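Local coordinates for protein aminoglycoside phosphotransferase (Alicyclobacillus acidocaldarius subsp. acidocaldarius, PDB 4PDY) that probably acts as a phosphoryl-transferring enzyme of the aminoglycoside phosphotransferase family, which shares the protein-kinase-like fold, at residues E177-D182 with H310-F315; G219-L224 with E245-A250. One frame throughout, in Å; residues are numbered along the deposited sequence.

From the N terminus the chain first builds an antiparallel sheet of the kinase-like fold, then enters a largely helical part. Residues 177-182, at the start of helix 180-187, form the first half of interaction 1. Its partner, 310-315 in helix 303-315, comes 128 residues later. Interaction 2 lies wholly within that span. It closes a much shorter loop, from 219-224 to 245-250, which carries strands 231-233 and 239-241. The two contacts do not cross or touch; their centres are 34 Å apart. Interaction 1 ties the start of helix 180-187 to helix 303-315 at the periphery. Interaction 2 pairs two short strands, and its centre is about 10 Å from the centre of the chain.

Interaction 1: E177-D182 with H310-F315; sequences EKDAFD and HARYHF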
ATOM      1  N   GLU A 177     -26.295 -25.728   7.151  1.00 19.56           N
ATOM      2  CA  GLU A 177     -26.157 -25.739   5.702  1.00 20.72           C
ATOM      3  C   GLU A 177     -24.932 -24.902   5.327  1.00 17.96           C
ATOM      4  O   GLU A 177     -24.934 -23.685   5.481  1.00 20.32           O
ATOM      5  CB  GLU A 177     -27.422 -25.174   5.053  1.00 25.67           C
ATOM      6  CG  GLU A 177     -28.649 -26.058   5.239  1.00 34.38           C
ATOM      7  CD  GLU A 177     -29.935 -25.460   4.666  1.00 45.14           C
ATOM      8  OE1 GLU A 177     -29.909 -24.333   4.120  1.00 49.95           O
ATOM      9  OE2 GLU A 177     -30.985 -26.130   4.775  1.00 56.98           O
ATOM     10  N   LYS A 178     -23.881 -25.573   4.859  1.00 16.00           N
ATOM     11  CA  LYS A 178     -22.639 -24.921   4.478  1.00 15.04           C
ATOM     12  C   LYS A 178     -22.634 -24.646   2.976  1.00 15.61           C
ATOM     13  O   LYS A 178     -22.834 -25.554   2.176  1.00 16.64           O
ATOM     14  CB  LYS A 178     -21.458 -25.813   4.849  1.00 16.58           C
ATOM     15  CG  LYS A 178     -21.248 -25.938   6.339  1.00 21.13           C
ATOM     16  CD  LYS A 178     -20.359 -27.112   6.645  1.00 25.24           C
ATOM     17  CE  LYS A 178     -20.118 -27.193   8.131  1.00 25.59           C
ATOM     18  NZ  LYS A 178     -21.259 -27.813   8.862  1.00 26.37           N
ATOM     19  N   ASP A 179     -22.392 -23.396   2.597  1.00 12.82           N
ATOM     20  CA  ASP A 179     -22.310 -23.030   1.194  1.00 12.01           C
ATOM     21  C   ASP A 179     -20.910 -23.325   0.681  1.00 11.49           C
ATOM     22  O   ASP A 179     -20.044 -23.876   1.406  1.00 12.42           O
ATOM     23  CB  ASP A 179     -22.780 -21.585   0.976  1.00 11.80           C
ATOM     24  CG  ASP A 179     -21.871 -20.524   1.597  1.00 12.23           C
ATOM     25  OD1 ASP A 179     -20.650 -20.757   1.769  1.00 13.02           O
ATOM     26  OD2 ASP A 179     -22.389 -19.402   1.872  1.00 13.19           O
ATOM     27  N   ALA A 180     -20.671 -23.039  -0.587  1.00 12.82           N
ATOM     28  CA  ALA A 180     -19.398 -23.394  -1.203  1.00 11.21           C
ATOM     29  C   ALA A 180     -18.235 -22.693  -0.515  1.00 11.09           C
ATOM     30  O   ALA A 180     -17.176 -23.288  -0.324  1.00 11.64           O
ATOM     31  CB  ALA A 180     -19.422 -23.054  -2.684  1.00 12.33           C
ATOM     32  N   PHE A 181     -18.419 -21.434  -0.153  1.00 11.43           N
ATOM     33  CA  PHE A 181     -17.394 -20.680   0.577  1.00 11.77           C
ATOM     34  C   PHE A 181     -17.069 -21.341   1.926  1.00 10.76           C
ATOM     35  O   PHE A 181     -15.902 -21.576   2.245  1.00 10.83           O
ATOM     36  CB  PHE A 181     -17.831 -19.230   0.809  1.00 10.92           C
ATOM     37  CG  PHE A 181     -16.756 -18.361   1.402  1.00 10.55           C
ATOM     38  CD1 PHE A 181     -16.497 -18.430   2.758  1.00 10.96           C
ATOM     39  CD2 PHE A 181     -15.989 -17.504   0.637  1.00 10.80           C
ATOM     40  CE1 PHE A 181     -15.511 -17.656   3.333  1.00 10.66           C
ATOM     41  CE2 PHE A 181     -15.000 -16.729   1.207  1.00 10.30           C
ATOM     42  CZ  PHE A 181     -14.742 -16.815   2.573  1.00 11.56           C
ATOM     43  N   ASP A 182     -18.096 -21.639   2.706  1.00 10.72           N
ATOM     44  CA  ASP A 182     -17.931 -22.255   4.021  1.00 11.20           C
ATOM     45  C   ASP A 182     -17.123 -23.517   3.881  1.00 11.37           C
ATOM     46  O   ASP A 182     -16.178 -23.741   4.639  1.00 11.54           O
ATOM     47  CB  ASP A 182     -19.295 -22.617   4.597  1.00 11.81           C
ATOM     48  CG  ASP A 182     -20.203 -21.410   4.850  1.00 12.44           C
ATOM     49  OD1 ASP A 182     -19.708 -20.306   5.184  1.00 12.47           O
ATOM     50  OD2 ASP A 182     -21.444 -21.604   4.715  1.00 12.59           O
ATOM     51  N   HIS A 310     -13.414 -12.214   6.836  1.00  9.12           N
ATOM     52  CA  HIS A 310     -13.856 -11.136   7.696  1.00 10.40           C
ATOM     53  C   HIS A 310     -15.001 -10.366   7.061  1.00 10.96           C
ATOM     54  O   HIS A 310     -16.028 -10.121   7.685  1.00 11.92           O
ATOM     55  CB  HIS A 310     -12.715 -10.200   8.072  1.00 11.03           C
ATOM     56  CG  HIS A 310     -13.117  -9.129   9.028  1.00 12.21           C
ATOM     57  ND1 HIS A 310     -12.976  -9.250  10.390  1.00 12.88           N
ATOM     58  CD2 HIS A 310     -13.697  -7.922   8.819  1.00 13.89           C
ATOM     59  CE1 HIS A 310     -13.442  -8.164  10.974  1.00 13.44           C
ATOM     60  NE2 HIS A 310     -13.896  -7.344  10.046  1.00 14.47           N
ATOM     61  N   ALA A 311     -14.824 -10.003   5.793  1.00 11.07           N
ATOM     62  CA  ALA A 311     -15.889  -9.313   5.053  1.00 11.00           C
ATOM     63  C   ALA A 311     -17.156 -10.159   5.013  1.00 10.46           C
ATOM     64  O   ALA A 311     -18.259  -9.676   5.286  1.00 12.68           O
ATOM     65  CB  ALA A 311     -15.425  -8.966   3.649  1.00 13.53           C
ATOM     66  N   ARG A 312     -16.998 -11.439   4.702  1.00 10.52           N
ATOM     67  CA  ARG A 312     -18.155 -12.315   4.545  1.00 10.88           C
ATOM     68  C   ARG A 312     -18.996 -12.432   5.809  1.00 11.24           C
ATOM     69  O   ARG A 312     -20.216 -12.314   5.767  1.00 12.45           O
ATOM     70  CB  ARG A 312     -17.775 -13.709   4.091  1.00 11.04           C
ATOM     71  CG  ARG A 312     -18.964 -14.577   3.721  1.00 11.49           C
ATOM     72  CD  ARG A 312     -18.528 -15.819   2.981  1.00 11.44           C
ATOM     73  NE  ARG A 312     -19.607 -16.553   2.343  1.00 10.38           N
ATOM     74  CZ  ARG A 312     -20.006 -16.372   1.075  1.00 10.62           C
ATOM     75  NH1 ARG A 312     -19.453 -15.440   0.313  1.00 11.14           N
ATOM     76  NH2 ARG A 312     -20.974 -17.139   0.616  1.00 11.51           N
ATOM     77  N   TYR A 313     -18.323 -12.698   6.928  1.00 11.58           N
ATOM     78  CA  TYR A 313     -19.011 -13.085   8.141  1.00 10.83           C
ATOM     79  C   TYR A 313     -19.296 -11.913   9.077  1.00 12.58           C
ATOM     80  O   TYR A 313     -20.231 -11.983   9.871  1.00 15.95           O
ATOM     81  CB  TYR A 313     -18.199 -14.153   8.851  1.00 10.46           C
ATOM     82  CG  TYR A 313     -18.037 -15.439   8.053  1.00 11.01           C
ATOM     83  CD1 TYR A 313     -19.133 -16.194   7.662  1.00 11.12           C
ATOM     84  CD2 TYR A 313     -16.776 -15.932   7.747  1.00  9.73           C
ATOM     85  CE1 TYR A 313     -18.973 -17.385   6.953  1.00 10.01           C
ATOM     86  CE2 TYR A 313     -16.614 -17.116   7.058  1.00 10.01           C
ATOM     87  CZ  TYR A 313     -17.703 -17.852   6.667  1.00 10.83           C
ATOM     88  OH  TYR A 313     -17.538 -19.023   5.985  1.00 11.73           O
ATOM     89  N   HIS A 314     -18.490 -10.852   9.015  1.00 10.21           N
ATOM     90  CA  HIS A 314     -18.766  -9.656   9.803  1.00 12.31           C
ATOM     91  C   HIS A 314     -19.660  -8.662   9.076  1.00 13.32           C
ATOM     92  O   HIS A 314     -20.413  -7.939   9.707  1.00 13.77           O
ATOM     93  CB  HIS A 314     -17.493  -8.937  10.225  1.00 11.74           C
ATOM     94  CG  HIS A 314     -16.684  -9.673  11.245  1.00 11.60           C
ATOM     95  ND1 HIS A 314     -16.696  -9.341  12.585  1.00 13.16           N
ATOM     96  CD2 HIS A 314     -15.804 -10.684  11.106  1.00 12.28           C
ATOM     97  CE1 HIS A 314     -15.876 -10.146  13.231  1.00 12.70           C
ATOM     98  NE2 HIS A 314     -15.325 -10.970  12.362  1.00 12.46           N
ATOM     99  N   PHE A 315     -19.528  -8.613   7.752  1.00 13.75           N
ATOM    100  CA  PHE A 315     -20.262  -7.646   6.963  1.00 13.52           C
ATOM    101  C   PHE A 315     -21.416  -8.361   6.274  1.00 14.20           C
ATOM    102  O   PHE A 315     -22.520  -8.402   6.814  1.00 15.77           O
ATOM    103  CB  PHE A 315     -19.337  -6.870   6.010  1.00 14.72           C
ATOM    104  CG  PHE A 315     -18.145  -6.227   6.671  1.00 15.49           C
ATOM    105  CD1 PHE A 315     -18.158  -5.872   8.016  1.00 15.30           C
ATOM    106  CD2 PHE A 315     -16.997  -5.971   5.935  1.00 16.38           C
ATOM    107  CE1 PHE A 315     -17.033  -5.317   8.605  1.00 16.85           C
ATOM    108  CE2 PHE A 315     -15.872  -5.396   6.522  1.00 18.38           C
ATOM    109  CZ  PHE A 315     -15.900  -5.069   7.861  1.00 15.88           C
TER
HETATM  110  O   HOH W   1     -21.137 -18.295   4.003  1.00 13.71           O
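A capping box at the start of helix 180-187 receives Arg312 and Tyr313 from helix 303-315. Asp179 is the N-cap: its OD1 accepts from Asp182 N, and Asp182 OD2 accepts in return from Asp179 N. The other oxygens face the second helix. Arg312 NH2 makes a salt bridge to Asp179 OD2 at 2.9 Å, in the guanidinium plane but from above the carboxylate plane. Arg312 CG is anti to the backbone N (chi1 -171°), and the extended chain slides past Phe181. The guanidinium lies flat on the Phe181 ring, planes 10° apart, and Arg312 CD sits 3.4 Å from the ring centroid. Tyr313 OH donates to the anti lone pair of Asp182 OD1 at 2.6 Å, with ring and carboxylate nearly coplanar. A water accepts from Arg312 NE and donates to Asp179 OD2 and Asp182 OD1. A leucine in place of Arg312 would probably leave Asp179 OD2 without its charged mate and this water without its donor. Asp182 OD2 also has a salt bridge to Lys175. Helix 319-347 touches Phe181 through Gln321 and Leu325, while Met168 and Ala172 of helix 154-173 pack on Tyr313.

Interaction 2: G219-L224 with E245-A250; sequences GGWCHL and ELARPA
Leu224 and Trp221 bury the most surface in this contact, with Ala247 and Ala250 next on the facing segment. Strands 221-222 and 248-249 form a small two-stranded antiparallel sheet. Cys222 and Arg248 are its hydrogen-bonded pair: Cys222 N donates to Arg248 O at 3.0 Å, and Arg248 N to Cys222 O at 3.2 Å. Ala250 N adds a third bond, to Gly220 O, and Ala250 CB packs 4.1 Å from Cys222 CB. Trp221 and Pro249 make the neighbouring non-hydrogen-bonded pair, CA atoms 3.9 Å apart.

Trp221 lies beside Pro249, pointing the same way. Pro249 CD is over the five-membered ring, 3.8 Å from its centroid, a CH-pi contact. Arg248 CA lies close to Trp221 CE3, and Ala247 CB meets the ring edge, 3.9 Å from the same CE3. Trp221 NE1 is hydrogen-bonded to Phe141 O outside the segments.

Leu224 reaches Arg248 with CD1. Its CG, anti to the carbonyl carbon (chi1 -58°), carries CD1 over one guanidinium face, 3.5 Å from Arg248 NE. The two side chains cross at about a right angle. Leu224 CD1 also reaches Leu246 O at 3.6 Å, and its CB lies beside Leu246. Beyond the strands, a water donates to His223 O and accepts from Leu246 N.

His223 turns away from this pairing: its NE2 is hydrogen-bonded to Ile242 O, and its backbone N to Asp255 of helix 252-266. The three backbone bonds fix the register. The side chains add mostly apolar and CH-pi packing, and the flat face of Arg248 serves as a surface for Leu224.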
ATOM      1  N   GLY A 219      13.972   6.172  11.953  1.00 19.67           N
ATOM      2  CA  GLY A 219      12.966   6.841  11.178  1.00 19.16           C
ATOM      3  C   GLY A 219      13.036   6.434   9.727  1.00 18.58           C
ATOM      4  O   GLY A 219      13.563   5.379   9.373  1.00 19.59           O
ATOM      5  N   GLY A 220      12.486   7.284   8.884  1.00 16.43           N
ATOM      6  CA  GLY A 220      12.243   6.938   7.510  1.00 14.16           C
ATOM      7  C   GLY A 220      10.767   6.644   7.399  1.00 11.73           C
ATOM      8  O   GLY A 220      10.188   5.876   8.193  1.00 12.23           O
ATOM      9  N   TRP A 221      10.124   7.292   6.421  1.00 10.85           N
ATOM     10  CA  TRP A 221       8.701   7.136   6.201  1.00 10.86           C
ATOM     11  C   TRP A 221       8.419   6.038   5.193  1.00  8.79           C
ATOM     12  O   TRP A 221       9.181   5.835   4.240  1.00 11.73           O
ATOM     13  CB  TRP A 221       8.115   8.449   5.676  1.00 10.55           C
ATOM     14  CG  TRP A 221       8.094   9.569   6.647  1.00 10.37           C
ATOM     15  CD1 TRP A 221       9.091   9.943   7.516  1.00 11.18           C
ATOM     16  CD2 TRP A 221       7.040  10.522   6.821  1.00 11.17           C
ATOM     17  NE1 TRP A 221       8.701  11.051   8.240  1.00 12.73           N
ATOM     18  CE2 TRP A 221       7.439  11.413   7.845  1.00 11.81           C
ATOM     19  CE3 TRP A 221       5.772  10.684   6.242  1.00 12.56           C
ATOM     20  CZ2 TRP A 221       6.629  12.469   8.267  1.00 13.05           C
ATOM     21  CZ3 TRP A 221       4.970  11.713   6.672  1.00 14.75           C
ATOM     22  CH2 TRP A 221       5.403  12.605   7.664  1.00 14.59           C
ATOM     23  N   CYS A 222       7.298   5.366   5.378  1.00  9.33           N
ATOM     24  CA  CYS A 222       6.688   4.524   4.355  1.00  9.71           C
ATOM     25  C   CYS A 222       5.535   5.272   3.712  1.00 10.01           C
ATOM     26  O   CYS A 222       4.945   6.157   4.309  1.00 10.19           O
ATOM     27  CB  CYS A 222       6.171   3.195   4.930  1.00 10.37           C
ATOM     28  SG  CYS A 222       7.432   1.950   5.222  1.00 13.00           S
ATOM     29  N   HIS A 223       5.241   4.891   2.466  1.00  8.83           N
ATOM     30  CA  HIS A 223       4.121   5.457   1.733  1.00  9.50           C
ATOM     31  C   HIS A 223       2.780   4.893   2.222  1.00  9.99           C
ATOM     32  O   HIS A 223       1.816   5.623   2.410  1.00  9.74           O
ATOM     33  CB  HIS A 223       4.324   5.166   0.248  1.00 10.24           C
ATOM     34  CG  HIS A 223       3.231   5.684  -0.633  1.00 10.62           C
ATOM     35  ND1 HIS A 223       2.108   4.946  -0.918  1.00  9.57           N
ATOM     36  CD2 HIS A 223       3.106   6.847  -1.312  1.00 10.86           C
ATOM     37  CE1 HIS A 223       1.338   5.630  -1.757  1.00 11.29           C
ATOM     38  NE2 HIS A 223       1.914   6.788  -1.982  1.00 10.36           N
ATOM     39  N   LEU A 224       2.730   3.573   2.420  1.00 10.84           N
ATOM     40  CA  LEU A 224       1.584   2.886   3.048  1.00 12.00           C
ATOM     41  C   LEU A 224       0.277   2.931   2.260  1.00 11.21           C
ATOM     42  O   LEU A 224      -0.780   2.632   2.792  1.00 13.93           O
ATOM     43  CB  LEU A 224       1.365   3.353   4.484  1.00 12.34           C
ATOM     44  CG  LEU A 224       2.584   3.163   5.402  1.00 13.19           C
ATOM     45  CD1 LEU A 224       2.338   3.685   6.810  1.00 14.89           C
ATOM     46  CD2 LEU A 224       3.017   1.702   5.444  1.00 16.00           C
ATOM     47  N   GLU A 245      -1.115  10.543   1.639  1.00 10.27           N
ATOM     48  CA  GLU A 245      -1.984  10.837   2.784  1.00 10.65           C
ATOM     49  C   GLU A 245      -1.848   9.818   3.919  1.00 10.83           C
ATOM     50  O   GLU A 245      -2.152  10.145   5.052  1.00 13.50           O
ATOM     51  CB  GLU A 245      -3.438  10.946   2.325  1.00 10.74           C
ATOM     52  CG  GLU A 245      -3.661  12.096   1.372  1.00 12.01           C
ATOM     53  CD  GLU A 245      -5.076  12.198   0.860  1.00 15.33           C
ATOM     54  OE1 GLU A 245      -5.999  11.642   1.469  1.00 16.87           O
ATOM     55  OE2 GLU A 245      -5.253  12.842  -0.202  1.00 17.13           O
ATOM     56  N   LEU A 246      -1.473   8.591   3.587  1.00 10.08           N
ATOM     57  CA  LEU A 246      -1.253   7.569   4.624  1.00 10.66           C
ATOM     58  C   LEU A 246       0.207   7.444   5.045  1.00 10.93           C
ATOM     59  O   LEU A 246       0.519   6.645   5.938  1.00 13.38           O
ATOM     60  CB  LEU A 246      -1.780   6.225   4.131  1.00 13.43           C
ATOM     61  CG  LEU A 246      -3.273   6.155   3.865  1.00 16.76           C
ATOM     62  CD1 LEU A 246      -3.677   4.763   3.451  1.00 18.40           C
ATOM     63  CD2 LEU A 246      -4.066   6.603   5.081  1.00 20.82           C
ATOM     64  N   ALA A 247       1.098   8.215   4.437  1.00  9.64           N
ATOM     65  CA  ALA A 247       2.526   8.109   4.700  1.00  9.78           C
ATOM     66  C   ALA A 247       2.826   8.546   6.128  1.00 10.29           C
ATOM     67  O   ALA A 247       2.225   9.496   6.623  1.00 11.50           O
ATOM     68  CB  ALA A 247       3.339   8.922   3.692  1.00  9.93           C
ATOM     69  N   ARG A 248       3.779   7.852   6.769  1.00 10.03           N
ATOM     70  CA  ARG A 248       4.214   8.198   8.141  1.00 10.94           C
ATOM     71  C   ARG A 248       5.494   7.430   8.416  1.00 11.08           C
ATOM     72  O   ARG A 248       5.820   6.514   7.687  1.00 10.19           O
ATOM     73  CB  ARG A 248       3.160   7.848   9.187  1.00 13.06           C
ATOM     74  CG  ARG A 248       2.776   6.397   9.180  1.00 15.34           C
ATOM     75  CD  ARG A 248       1.722   6.051  10.226  1.00 23.39           C
ATOM     76  NE  ARG A 248       1.239   4.687  10.024  1.00 27.50           N
ATOM     77  CZ  ARG A 248       1.806   3.590  10.539  1.00 30.89           C
ATOM     78  NH1 ARG A 248       2.896   3.668  11.304  1.00 37.03           N
ATOM     79  NH2 ARG A 248       1.282   2.398  10.274  1.00 36.60           N
ATOM     80  N   PRO A 249       6.225   7.829   9.469  1.00 10.22           N
ATOM     81  CA  PRO A 249       7.370   7.038   9.872  1.00 10.45           C
ATOM     82  C   PRO A 249       6.923   5.587  10.155  1.00 10.83           C
ATOM     83  O   PRO A 249       5.970   5.357  10.912  1.00 12.13           O
ATOM     84  CB  PRO A 249       7.849   7.739  11.161  1.00 12.59           C
ATOM     85  CG  PRO A 249       7.396   9.161  11.002  1.00 12.12           C
ATOM     86  CD  PRO A 249       6.073   9.031  10.300  1.00 12.13           C
ATOM     87  N   ALA A 250       7.606   4.626   9.558  1.00 11.30           N
ATOM     88  CA  ALA A 250       7.266   3.213   9.722  1.00 11.38           C
ATOM     89  C   ALA A 250       8.383   2.357   9.192  1.00 11.63           C
ATOM     90  O   ALA A 250       9.109   2.788   8.295  1.00 12.66           O
ATOM     91  CB  ALA A 250       5.968   2.883   9.024  1.00 13.15           C
TER
HETATM   92  O   HOH W   2      -0.015   7.475   1.394  1.00 12.28           O